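Local coordinates for protein serine-threonine phosphatase 2C (Toxoplasma gondii, PDB 2I44) that probably removes phosphate from phosphoserine and phosphothreonine in proteins as a metal-dependent phosphatase of the PP2C family, and binds calcium ions, at residues 5-9 against 76-80; 66-71 against 124-128; 159-165 against 257-263; 194-198 against 208-212. One frame throughout, in Å; residues are numbered along the deposited sequence.

Interaction 1. Residues 5-9 against 76-80; sequences DVPPT and VPQLI
Val-6 turns CG1 anti to its backbone nitrogen (chi1 177°) and Val-76 does likewise (chi1 172°), which brings the two CG1 methyls together at 4.0 Å. The other branch of Val-6, CG2, leans against the ring of Pro-77, 3.9 Å from its CG. CG1 also touches that ring, so both branches of the valine rest on the proline and only CG1 reaches Val-76. Ile-80 stands one turn further on. Its CG1 lies between the backbone nitrogen and the carbonyl carbon (chi1 65°), and the chain then runs straight on to CD1, which meets Pro-7 CD at 3.6 Å and lies 3.7 Å from Asp-5 O. At the other end Thr-9 CG2 and Val-76 CG2 point tip to tip, 3.9 Å apart, while Thr-9 OG1 has a weak hydrogen bond to His-11. No hydrogen bond joins the two segments, which meet mainly through apolar side chains. Proline suits both sides: Pro-7 stiffens the extended chain, and Pro-77, with no N-H to give, sits where the helix is kinked. Beneath this surface contact Val-76 reaches Phe-55, and Pro-7 and Thr-9 rest on Cys-43 of strand 38-43. The N-terminal chain is thus laid over the C-terminal turn of helix 66-80, an outer helix on one sheet of the PP2C alpha-beta-beta-alpha sandwich.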
# COMPACT_ATOMS: atom_id res chain seq x y z
N ASP A 5 0.94 24.28 2.83
CA ASP A 5 0.42 23.79 1.52
C ASP A 5 0.06 22.31 1.56
O ASP A 5 -0.84 21.86 0.84
CB ASP A 5 1.46 24.04 0.43
CG ASP A 5 0.91 23.79 -0.96
OD1 ASP A 5 -0.16 24.36 -1.29
OD2 ASP A 5 1.53 23.02 -1.73
N VAL A 6 0.75 21.54 2.39
CA VAL A 6 0.47 20.11 2.52
C VAL A 6 -0.25 19.88 3.84
O VAL A 6 0.21 20.31 4.89
CB VAL A 6 1.79 19.27 2.52
CG1 VAL A 6 1.46 17.80 2.72
CG2 VAL A 6 2.53 19.47 1.22
N PRO A 7 -1.40 19.18 3.80
CA PRO A 7 -2.16 18.90 5.02
C PRO A 7 -1.37 18.01 5.98
O PRO A 7 -0.59 17.15 5.55
CB PRO A 7 -3.41 18.19 4.50
CG PRO A 7 -3.54 18.71 3.09
CD PRO A 7 -2.12 18.69 2.61
N PRO A 8 -1.55 18.20 7.29
CA PRO A 8 -0.83 17.39 8.27
C PRO A 8 -1.01 15.89 8.06
O PRO A 8 -2.10 15.42 7.73
CB PRO A 8 -1.41 17.87 9.61
CG PRO A 8 -2.78 18.37 9.23
CD PRO A 8 -2.52 19.09 7.94
N THR A 9 0.08 15.14 8.23
CA THR A 9 0.06 13.70 8.06
C THR A 9 0.59 13.00 9.31
O THR A 9 1.34 13.59 10.09
CB THR A 9 0.91 13.24 6.84
OG1 THR A 9 2.22 13.80 6.93
CG2 THR A 9 0.26 13.68 5.54
N VAL A 76 1.41 12.25 -0.37
CA VAL A 76 0.39 13.27 -0.21
C VAL A 76 0.74 14.53 -1.02
O VAL A 76 -0.10 15.05 -1.77
CB VAL A 76 0.14 13.60 1.28
CG1 VAL A 76 -0.79 14.79 1.42
CG2 VAL A 76 -0.51 12.39 1.96
N PRO A 77 1.99 15.03 -0.91
CA PRO A 77 2.34 16.22 -1.68
C PRO A 77 2.16 16.01 -3.19
O PRO A 77 1.60 16.86 -3.88
CB PRO A 77 3.79 16.47 -1.30
CG PRO A 77 3.83 15.97 0.12
CD PRO A 77 3.07 14.67 0.02
N GLN A 78 2.62 14.87 -3.69
CA GLN A 78 2.48 14.58 -5.12
C GLN A 78 1.01 14.43 -5.51
O GLN A 78 0.60 14.86 -6.59
CB GLN A 78 3.24 13.30 -5.48
CG GLN A 78 4.76 13.46 -5.54
CD GLN A 78 5.21 14.40 -6.65
OE1 GLN A 78 4.44 14.75 -7.54
NE2 GLN A 78 6.47 14.81 -6.60
N LEU A 79 0.22 13.81 -4.64
CA LEU A 79 -1.19 13.61 -4.92
C LEU A 79 -1.92 14.93 -5.15
O LEU A 79 -2.54 15.13 -6.19
CB LEU A 79 -1.87 12.86 -3.76
CG LEU A 79 -3.40 12.77 -3.83
CD1 LEU A 79 -3.80 11.96 -5.06
CD2 LEU A 79 -3.94 12.13 -2.57
N ILE A 80 -1.83 15.83 -4.18
CA ILE A 80 -2.52 17.10 -4.29
C ILE A 80 -1.92 18.09 -5.29
O ILE A 80 -2.54 19.10 -5.60
CB ILE A 80 -2.67 17.76 -2.90
CG1 ILE A 80 -1.31 18.13 -2.33
CG2 ILE A 80 -3.39 16.81 -1.94
CD1 ILE A 80 -1.38 18.71 -0.93

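Interaction 2. Residues 66-71 against 124-128; sequences FASENV and LVKMC
Leu-124 supplies the main apolar contact, as a knob in the hole formed by Phe-66, Ala-67, Asn-70 and Val-71. Its CD1 lies 3.9 Å from Asn-70 CB, while CD2 turns the other way, to Val-71 CG2 at 4.0 Å and onto the methyl of Ala-67. A branched leucine fills this hollow from both prongs, and the small alanine gives it depth.

The aromatic contacts belong to Phe-66. With CG anti to the backbone nitrogen (chi1 -175°), the ring reaches across to the opposite helix and presents its edge there. Cys-128 SG meets that edge, 3.5 Å from Phe-66 CE2, as a sulfur-aromatic contact, and Met-127 CB lies near the same plane.

The polar part is intrahelical. Asn-70 ND2 donates to Phe-66 O at 2.9 Å in a nearly straight bond (165°), coming from the face of that carbonyl opposite to the one used by Asn-70 N. The bond fixes the amide, whose ND2 also lies over one face of the Phe-66 ring, and turns OD1 toward selenomethionine Met-127, 3.2 Å from its CE methyl.

The axes of the two short segments approach to 10.7 Å at 132° between their N-to-C directions, and Leu-124 gives the pair one knob-into-hole contact. It joins helices 66-80 and 98-130, layered on a sheet of the PP2C sandwich, with Ala-67 close to the calcium ligand Gly-61.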
# COMPACT_ATOMS: atom_id res chain seq x y z
N PHE A 66 15.29 2.93 3.01
CA PHE A 66 15.32 4.16 2.24
C PHE A 66 14.07 4.47 1.42
O PHE A 66 13.51 5.56 1.51
CB PHE A 66 16.54 4.19 1.31
CG PHE A 66 16.69 5.48 0.56
CD1 PHE A 66 17.31 6.57 1.15
CD2 PHE A 66 16.19 5.61 -0.73
CE1 PHE A 66 17.43 7.79 0.46
CE2 PHE A 66 16.30 6.81 -1.42
CZ PHE A 66 16.92 7.90 -0.83
N ALA A 67 13.63 3.52 0.60
CA ALA A 67 12.46 3.75 -0.23
C ALA A 67 11.18 3.98 0.57
O ALA A 67 10.44 4.93 0.29
CB ALA A 67 12.26 2.60 -1.22
N SER A 68 10.89 3.13 1.55
CA SER A 68 9.67 3.29 2.34
C SER A 68 9.73 4.55 3.23
O SER A 68 8.74 5.26 3.37
CB SER A 68 9.41 2.05 3.21
OG SER A 68 10.48 1.80 4.11
N GLU A 69 10.90 4.82 3.80
CA GLU A 69 11.05 5.99 4.67
C GLU A 69 10.77 7.30 3.95
O GLU A 69 10.17 8.22 4.52
CB GLU A 69 12.47 6.00 5.26
CG GLU A 69 12.85 7.28 6.00
CD GLU A 69 11.93 7.63 7.17
OE1 GLU A 69 11.12 6.77 7.60
OE2 GLU A 69 12.04 8.77 7.67
N ASN A 70 11.21 7.39 2.70
CA ASN A 70 11.00 8.59 1.91
C ASN A 70 9.68 8.67 1.15
O ASN A 70 8.97 9.67 1.25
CB ASN A 70 12.17 8.76 0.93
CG ASN A 70 13.43 9.22 1.63
OD1 ASN A 70 13.59 10.41 1.92
ND2 ASN A 70 14.34 8.29 1.91
N VAL A 71 9.34 7.61 0.42
CA VAL A 71 8.11 7.63 -0.36
C VAL A 71 6.90 8.01 0.49
O VAL A 71 5.95 8.60 -0.01
CB VAL A 71 7.84 6.25 -1.05
CG1 VAL A 71 7.06 5.33 -0.13
CG2 VAL A 71 7.12 6.47 -2.37
N LEU A 124 11.30 9.84 -6.12
CA LEU A 124 12.03 8.90 -5.27
C LEU A 124 13.27 8.36 -5.99
O LEU A 124 14.37 8.35 -5.43
CB LEU A 124 11.11 7.74 -4.85
CG LEU A 124 11.76 6.67 -3.96
CD1 LEU A 124 12.18 7.30 -2.64
CD2 LEU A 124 10.77 5.53 -3.72
N VAL A 125 13.08 7.91 -7.23
CA VAL A 125 14.17 7.35 -8.02
C VAL A 125 15.32 8.35 -8.22
O VAL A 125 16.49 7.96 -8.24
CB VAL A 125 13.67 6.84 -9.40
CG1 VAL A 125 14.85 6.43 -10.27
CG2 VAL A 125 12.73 5.64 -9.20
N LYS A 126 14.98 9.62 -8.39
CA LYS A 126 16.01 10.64 -8.55
C LYS A 126 16.79 10.77 -7.24
O LYS A 126 17.98 11.05 -7.24
CB LYS A 126 15.39 11.99 -8.91
CG LYS A 126 14.80 12.04 -10.31
CD LYS A 126 14.08 13.36 -10.55
CE LYS A 126 13.28 13.31 -11.84
NZ LYS A 126 12.45 14.54 -11.99
N MSE A 127 16.09 10.56 -6.12
CA MSE A 127 16.75 10.63 -4.83
C MSE A 127 17.68 9.43 -4.71
O MSE A 127 18.80 9.54 -4.20
CB MSE A 127 15.73 10.59 -3.69
CG MSE A 127 14.85 11.82 -3.59
SE MSE A 127 13.63 11.67 -2.08
CE MSE A 127 14.93 11.89 -0.64
N CYS A 128 17.21 8.28 -5.18
CA CYS A 128 18.00 7.05 -5.13
C CYS A 128 19.26 7.21 -5.97
O CYS A 128 20.31 6.66 -5.65
CB CYS A 128 17.19 5.86 -5.63
SG CYS A 128 15.78 5.44 -4.58

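Interaction 3. Residues 159-165 against 257-263; sequences RIAMGVE and QHRVMIL
Val-260 fits its CG1 methyl over Gly-163, 4.1 Å from the glycine CA, in an antiparallel strand pair that carries a classic beta bulge. The bare glycine is the hollow and the valine the bump; Ala-161 opposite Ile-262 repeats the pattern, small residue against branched one, on the face that helix 274-286 covers. The opposite face is bulkier and is turned to strand 149-155 of the other sheet. There Ile-160 lies alongside Leu-263 and sets CG2 against Met-261 CG, 3.6 Å away. Met-162 bends at chi2 (80°), tucking its SE against Met-261 CB at 3.7 Å and toward the edge of the His-258 ring. Val-164 CG2 sits over one face of that imidazole in a CH-pi contact, 3.6 Å from the ring centroid.

At the exposed end Arg-259 crosses Glu-165 in a salt bridge. Glu-165 OE1 takes weak bonds from both NE (3.0 Å) and NH2, the carboxylate and guanidinium planes being 79° apart, while Arg-259 NH1 is bonded to Pro-256 O. The extra residue on strand 258-264 explains the shift in pairing: Gly-163 O accepts two amides at once, Arg-259 N at 2.9 Å and Val-260 N at 3.3 Å.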
# COMPACT_ATOMS: atom_id res chain seq x y z
N ARG A 159 -1.39 -5.64 0.98
CA ARG A 159 -2.79 -5.72 0.59
C ARG A 159 -3.77 -4.91 1.42
O ARG A 159 -3.49 -4.51 2.55
CB ARG A 159 -3.25 -7.18 0.63
CG ARG A 159 -2.41 -8.14 -0.19
CD ARG A 159 -2.84 -9.57 0.09
NE ARG A 159 -2.06 -10.54 -0.66
CZ ARG A 159 -2.29 -11.85 -0.65
NH1 ARG A 159 -3.28 -12.34 0.09
NH2 ARG A 159 -1.55 -12.68 -1.37
N ILE A 160 -4.95 -4.71 0.84
CA ILE A 160 -6.04 -4.01 1.51
C ILE A 160 -7.22 -4.97 1.58
O ILE A 160 -7.65 -5.50 0.56
CB ILE A 160 -6.49 -2.74 0.74
CG1 ILE A 160 -5.33 -1.75 0.64
CG2 ILE A 160 -7.68 -2.09 1.44
CD1 ILE A 160 -5.71 -0.43 -0.02
N ALA A 161 -7.73 -5.21 2.78
CA ALA A 161 -8.88 -6.10 2.96
C ALA A 161 -10.10 -5.25 3.29
O ALA A 161 -9.97 -4.16 3.87
CB ALA A 161 -8.61 -7.10 4.08
N MSE A 162 -11.28 -5.73 2.93
CA MSE A 162 -12.49 -4.97 3.17
C MSE A 162 -13.61 -5.82 3.76
O MSE A 162 -13.91 -6.91 3.27
CB MSE A 162 -12.97 -4.35 1.85
CG MSE A 162 -14.11 -3.34 2.01
SE MSE A 162 -13.48 -1.61 2.60
CE MSE A 162 -13.46 -0.73 0.86
N GLY A 163 -14.22 -5.32 4.83
CA GLY A 163 -15.31 -6.02 5.47
C GLY A 163 -16.61 -5.31 5.16
O GLY A 163 -16.77 -4.13 5.49
N VAL A 164 -17.55 -6.00 4.52
CA VAL A 164 -18.84 -5.43 4.17
C VAL A 164 -19.94 -6.36 4.67
O VAL A 164 -19.96 -7.55 4.36
CB VAL A 164 -18.96 -5.26 2.63
CG1 VAL A 164 -20.30 -4.61 2.27
CG2 VAL A 164 -17.81 -4.42 2.11
N GLU A 165 -20.87 -5.81 5.45
CA GLU A 165 -21.97 -6.59 6.01
C GLU A 165 -23.05 -6.88 4.97
O GLU A 165 -23.43 -6.00 4.19
CB GLU A 165 -22.57 -5.84 7.20
CG GLU A 165 -23.59 -6.63 8.01
CD GLU A 165 -24.17 -5.80 9.15
OE1 GLU A 165 -23.39 -5.20 9.92
OE2 GLU A 165 -25.42 -5.75 9.28
N GLN A 257 -23.26 -0.42 4.28
CA GLN A 257 -22.81 -1.73 4.75
C GLN A 257 -21.30 -1.86 4.92
O GLN A 257 -20.83 -2.78 5.58
CB GLN A 257 -23.31 -2.84 3.81
CG GLN A 257 -24.82 -3.01 3.79
CD GLN A 257 -25.55 -1.81 3.22
OE1 GLN A 257 -25.30 -1.40 2.08
NE2 GLN A 257 -26.46 -1.25 4.00
N HIS A 258 -20.54 -0.95 4.31
CA HIS A 258 -19.09 -1.01 4.44
C HIS A 258 -18.71 -0.74 5.90
O HIS A 258 -19.00 0.33 6.45
CB HIS A 258 -18.44 -0.01 3.48
CG HIS A 258 -18.40 -0.50 2.07
ND1 HIS A 258 -17.25 -1.00 1.49
CD2 HIS A 258 -19.38 -0.66 1.15
CE1 HIS A 258 -17.53 -1.44 0.27
NE2 HIS A 258 -18.81 -1.25 0.05
N ARG A 259 -18.07 -1.72 6.52
CA ARG A 259 -17.70 -1.64 7.92
C ARG A 259 -16.24 -1.35 8.24
O ARG A 259 -15.94 -0.54 9.12
CB ARG A 259 -18.09 -2.94 8.63
CG ARG A 259 -19.58 -3.23 8.63
CD ARG A 259 -20.28 -2.54 9.79
NE ARG A 259 -21.73 -2.70 9.70
CZ ARG A 259 -22.51 -2.05 8.84
NH1 ARG A 259 -21.99 -1.17 7.99
NH2 ARG A 259 -23.82 -2.28 8.82
N VAL A 260 -15.33 -2.00 7.54
CA VAL A 260 -13.93 -1.78 7.85
C VAL A 260 -12.98 -2.05 6.69
O VAL A 260 -13.20 -2.93 5.87
CB VAL A 260 -13.53 -2.65 9.06
CG1 VAL A 260 -13.83 -4.12 8.77
CG2 VAL A 260 -12.06 -2.46 9.40
N MSE A 261 -11.92 -1.26 6.63
CA MSE A 261 -10.89 -1.40 5.61
C MSE A 261 -9.60 -1.62 6.38
O MSE A 261 -9.36 -0.96 7.40
CB MSE A 261 -10.82 -0.13 4.75
CG MSE A 261 -9.74 -0.15 3.68
SE MSE A 261 -9.81 1.42 2.53
CE MSE A 261 -10.50 0.58 0.94
N ILE A 262 -8.78 -2.55 5.91
CA ILE A 262 -7.52 -2.85 6.58
C ILE A 262 -6.36 -2.79 5.59
O ILE A 262 -6.31 -3.56 4.63
CB ILE A 262 -7.53 -4.26 7.22
CG1 ILE A 262 -8.67 -4.36 8.24
CG2 ILE A 262 -6.19 -4.56 7.87
CD1 ILE A 262 -8.81 -5.74 8.85
N LEU A 263 -5.44 -1.86 5.83
CA LEU A 263 -4.26 -1.75 4.98
C LEU A 263 -3.14 -2.40 5.79
O LEU A 263 -2.94 -2.06 6.96
CB LEU A 263 -3.92 -0.29 4.68
CG LEU A 263 -4.95 0.54 3.89
CD1 LEU A 263 -6.01 1.08 4.83
CD2 LEU A 263 -4.25 1.70 3.18

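Interaction 4. Residues 194-198 against 208-212; sequences GGSVE and FIRGG
Ser-196 OG, set 3.7 Å from Arg-210 CB on the neighbouring strand, donates to Glu-198 OE2 at 2.7 Å, using the oxygen's anti lone pair. The bond spans one face of a two-stranded antiparallel beta hairpin and ties together two residues of one strand. Serine suits the spot because its short hydroxyl, held between backbone nitrogen and carbonyl carbon (chi1 68°), just reaches the carboxylate.

Glu-198 is bent at chi2 (-58°), which lays its CG over the centre of the Arg-210 guanidinium, 3.4 Å above the plane. Carboxylate and guanidinium are nearly parallel, 19° apart, and stacked. Although the charges probably attract, Glu-198 OE1 and Arg-210 NH1 stay 4.2 Å apart with no N-H directed at the oxygen, and this is not a salt bridge. Arg-210 also has a cation-pi contact with Phe-214.

Two hydrogen-bonded pairs hold the backbones: Ser-196 N and O with Arg-210 O and N, and Glu-198 N and O with Phe-208 O and N. Between them Val-197 and Ile-209 face the other way, onto Ile-190 of helix 184-192. By its position in the PP2C fold, the hairpin probably belongs to the flap beside the metal site.

Gly-194, with positive phi, ends that helix in a Schellman motif, with Gly-195 N bonded to Ile-190 O and Gly-194 N to Met-191 O; Gly-194 O lies 3.3 Å from Gly-212 CA.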
# COMPACT_ATOMS: atom_id res chain seq x y z
N GLY A 194 14.54 -6.98 -20.94
CA GLY A 194 15.85 -7.54 -20.65
C GLY A 194 16.07 -8.11 -19.26
O GLY A 194 17.19 -8.45 -18.92
N GLY A 195 15.02 -8.20 -18.45
CA GLY A 195 15.20 -8.78 -17.13
C GLY A 195 14.82 -10.23 -17.24
O GLY A 195 14.58 -10.73 -18.34
N SER A 196 14.79 -10.95 -16.12
CA SER A 196 14.37 -12.34 -16.16
C SER A 196 13.61 -12.63 -14.89
O SER A 196 13.68 -11.87 -13.93
CB SER A 196 15.57 -13.27 -16.27
OG SER A 196 16.32 -13.25 -15.07
N VAL A 197 12.88 -13.74 -14.90
CA VAL A 197 12.12 -14.18 -13.74
C VAL A 197 12.76 -15.50 -13.34
O VAL A 197 12.70 -16.48 -14.09
CB VAL A 197 10.64 -14.39 -14.09
CG1 VAL A 197 9.93 -15.06 -12.93
CG2 VAL A 197 10.00 -13.04 -14.41
N GLU A 198 13.38 -15.50 -12.17
CA GLU A 198 14.09 -16.66 -11.66
C GLU A 198 13.30 -17.49 -10.65
O GLU A 198 12.75 -16.97 -9.69
CB GLU A 198 15.41 -16.22 -11.03
CG GLU A 198 16.36 -15.50 -11.99
CD GLU A 198 16.72 -16.33 -13.20
OE1 GLU A 198 16.88 -17.56 -13.05
OE2 GLU A 198 16.85 -15.77 -14.31
N PHE A 208 11.72 -14.65 -8.48
CA PHE A 208 12.29 -13.31 -8.33
C PHE A 208 12.39 -12.60 -9.67
O PHE A 208 12.51 -13.24 -10.71
CB PHE A 208 13.72 -13.40 -7.77
CG PHE A 208 13.82 -14.03 -6.41
CD1 PHE A 208 13.79 -13.23 -5.26
CD2 PHE A 208 13.97 -15.40 -6.26
CE1 PHE A 208 13.91 -13.80 -3.99
CE2 PHE A 208 14.09 -15.98 -5.00
CZ PHE A 208 14.06 -15.18 -3.86
N ILE A 209 12.33 -11.27 -9.63
CA ILE A 209 12.54 -10.48 -10.84
C ILE A 209 14.02 -10.17 -10.73
O ILE A 209 14.49 -9.68 -9.71
CB ILE A 209 11.73 -9.14 -10.87
CG1 ILE A 209 12.26 -8.27 -12.02
CG2 ILE A 209 11.83 -8.42 -9.54
CD1 ILE A 209 11.38 -7.04 -12.37
N ARG A 210 14.77 -10.49 -11.78
CA ARG A 210 16.21 -10.26 -11.78
C ARG A 210 16.63 -9.37 -12.94
O ARG A 210 16.20 -9.59 -14.08
CB ARG A 210 16.93 -11.60 -11.85
CG ARG A 210 18.43 -11.49 -11.98
CD ARG A 210 19.08 -12.87 -12.05
NE ARG A 210 18.94 -13.62 -10.80
CZ ARG A 210 19.46 -14.83 -10.60
NH1 ARG A 210 20.14 -15.42 -11.57
NH2 ARG A 210 19.29 -15.44 -9.44
N GLY A 211 17.46 -8.38 -12.66
CA GLY A 211 17.93 -7.47 -13.70
C GLY A 211 18.81 -8.15 -14.74
O GLY A 211 19.37 -9.22 -14.49
N GLY A 212 18.94 -7.52 -15.90
CA GLY A 212 19.76 -8.08 -16.96
C GLY A 212 21.25 -8.02 -16.67
O GLY A 212 22.04 -8.74 -17.28

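How the interactions relate
Interactions 1 and 2 share helix 66-80, using its last and first turns; their centres are 17 Å apart and their segments alternate along the chain, both closing before interaction 3 opens. Both lie on the helical layer over the sheet that contains strands 38-43 and 53-62. Interaction 3, inside the second sheet, is on the opposite side of the chain's centre from interaction 2, about 29 Å away between centres. Interaction 4 falls within the chain loop that interaction 3 closes, yet their centres lie about 35 Å apart, on opposite sides of the chain's centre. The contacts thus sample the helical layer, a sheet and the peripheral hairpin of one sandwich, whose calcium ions are bound by Asp-60, Gly-61, Asp-266 and Asp-311.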